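Local coordinates for protein caspase-1 subunit p19/18 (PDB 1M72) that is a cysteine endopeptidase that probably acts in the caspase activation cascade that carries out apoptosis, at residues Lys30-Ala35 with Asp97-Leu102. Numbering follows the deposited sequence.
Sequences KHRGMA and DADCLL. With EDO (1,2-ethanediol), chain H.
Lys30 meets Asp97 just where the two chains come together, their CB atoms 4.1 Å apart. A water joins the pair, accepting from the Lys30 backbone N and donating to Asp97 OD1. His31 N then gives a hydrogen bond to Asp97 O at 2.8 Å. The imidazole stands beside this bond, its CD2 near Asp97 CB, with ring and carboxylate planes 58° apart. His31 O takes Asp99 N at 2.9 Å and also a CA-H...O contact from Ala98.

Arg32 points its CB away from the other strand. CG lies anti to the backbone N (chi1 177°), and bends at chi2 and chi3 swing the guanidinium back to Asp99. NH2 forms a salt bridge with Asp99 OD2 at 3.0 Å. Both NE and NH2 make bent, weak hydrogen bonds to that oxygen, and the two flat groups are turned 50° apart. Arg32 NH2 also hydrogen-bonds Phe265 O and NH1 bonds Leu68 O, while Asp99 OD1 accepts from His29 N and OD2 pairs with Lys268. Arg32 O receives Cys100 N at 3.0 Å, just past the corner in the chain at Asp99.

These are neighbouring strands, 31-39 and 98-106, of the central sheet of the caspase fold. Strand 70-76 flanks the first on its other side, and strand 143-148 flanks the second.

Gly33 packs closely on the partner chain, its CA 3.6 Å from Ala98 CB and in a CA-H...O contact with Cys100 O. A CB here would run into Cys100 O and jam against the preceding carbonyl oxygen. A second water bridges Met34 N and Cys100 O. Regular pairing returns when Leu102 N bonds Met34 O. Met34 CB touches Leu101 CD1, and Ala35 CB meets Leu102 CB at 4.2 Å. The Met34 and Leu101 side packs on Thr90 of helix 80-92, the Ala35 and Leu102 side on Leu65 of helix 54-67.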
# COMPACT_ATOMS: atom_id res chain seq x y z
N LYS C 30 25.27 1.64 13.01
CA LYS C 30 25.58 1.34 14.40
C LYS C 30 24.30 0.91 15.13
O LYS C 30 24.28 -0.08 15.85
CB LYS C 30 26.20 2.58 15.06
CG LYS C 30 26.52 2.41 16.54
CD LYS C 30 27.05 3.70 17.20
CE LYS C 30 27.71 3.32 18.54
NZ LYS C 30 28.10 4.50 19.35
N HIS C 31 23.22 1.67 14.96
CA HIS C 31 21.96 1.28 15.64
C HIS C 31 20.86 0.94 14.67
O HIS C 31 20.83 1.45 13.54
CB HIS C 31 21.43 2.42 16.51
CG HIS C 31 22.46 2.97 17.45
ND1 HIS C 31 22.91 2.27 18.54
CD2 HIS C 31 23.15 4.13 17.43
CE1 HIS C 31 23.84 2.98 19.16
NE2 HIS C 31 24.00 4.11 18.50
N ARG C 32 19.95 0.08 15.12
CA ARG C 32 18.76 -0.27 14.32
C ARG C 32 17.92 1.03 14.17
O ARG C 32 17.50 1.42 13.08
CB ARG C 32 17.90 -1.27 15.07
CG ARG C 32 16.63 -1.63 14.36
CD ARG C 32 16.74 -3.01 13.71
NE ARG C 32 17.54 -3.02 12.50
CZ ARG C 32 18.14 -4.11 12.00
NH1 ARG C 32 18.06 -5.30 12.62
NH2 ARG C 32 18.81 -4.00 10.87
N GLY C 33 17.71 1.70 15.29
CA GLY C 33 16.92 2.91 15.24
C GLY C 33 15.85 2.90 16.32
O GLY C 33 15.69 1.95 17.09
N MET C 34 15.13 4.01 16.40
CA MET C 34 14.05 4.18 17.36
C MET C 34 12.74 3.52 16.90
O MET C 34 12.41 3.52 15.70
CB MET C 34 13.78 5.67 17.54
CG MET C 34 14.94 6.42 18.18
SD MET C 34 14.68 8.19 18.32
CE MET C 34 13.10 8.26 19.31
N ALA C 35 12.02 2.97 17.87
CA ALA C 35 10.71 2.36 17.67
C ALA C 35 9.81 3.06 18.72
O ALA C 35 9.96 2.85 19.93
CB ALA C 35 10.75 0.86 17.92
N ASP C 97 23.15 7.57 12.65
CA ASP C 97 23.63 6.22 12.94
C ASP C 97 22.57 5.14 13.11
O ASP C 97 22.88 4.06 13.59
CB ASP C 97 24.60 6.24 14.14
CG ASP C 97 25.88 7.06 13.84
OD1 ASP C 97 26.41 6.96 12.72
OD2 ASP C 97 26.35 7.81 14.71
N ALA C 98 21.35 5.43 12.66
CA ALA C 98 20.25 4.46 12.72
C ALA C 98 19.89 3.89 11.32
O ALA C 98 20.00 4.59 10.31
CB ALA C 98 19.00 5.11 13.34
N ASP C 99 19.50 2.63 11.26
CA ASP C 99 19.11 2.02 9.99
C ASP C 99 17.74 2.56 9.52
O ASP C 99 17.49 2.68 8.31
CB ASP C 99 18.90 0.49 10.10
CG ASP C 99 20.16 -0.29 10.49
OD1 ASP C 99 21.28 0.06 10.03
OD2 ASP C 99 20.00 -1.28 11.25
N CYS C 100 16.86 2.87 10.49
CA CYS C 100 15.47 3.21 10.19
C CYS C 100 14.70 3.81 11.38
O CYS C 100 15.27 4.09 12.45
CB CYS C 100 14.75 1.91 9.76
SG CYS C 100 14.58 0.67 11.14
N LEU C 101 13.40 4.01 11.18
CA LEU C 101 12.51 4.52 12.23
C LEU C 101 11.22 3.72 12.11
O LEU C 101 10.77 3.40 11.00
CB LEU C 101 12.18 6.00 12.05
CG LEU C 101 11.06 6.56 12.94
CD1 LEU C 101 11.61 6.82 14.31
CD2 LEU C 101 10.45 7.86 12.32
N LEU C 102 10.67 3.37 13.26
CA LEU C 102 9.43 2.64 13.34
C LEU C 102 8.53 3.39 14.31
O LEU C 102 8.93 3.70 15.44
CB LEU C 102 9.68 1.23 13.89
CG LEU C 102 8.44 0.32 13.82
CD1 LEU C 102 8.89 -1.17 13.75
CD2 LEU C 102 7.48 0.57 15.05
C1 EDO H . 19.87 2.68 3.99
O1 EDO H . 19.29 2.72 2.70
C2 EDO H . 18.98 1.95 4.95
O2 EDO H . 19.23 2.45 6.24
O HOH W 1 26.32 3.84 11.73
O HOH W 2 15.71 5.94 14.28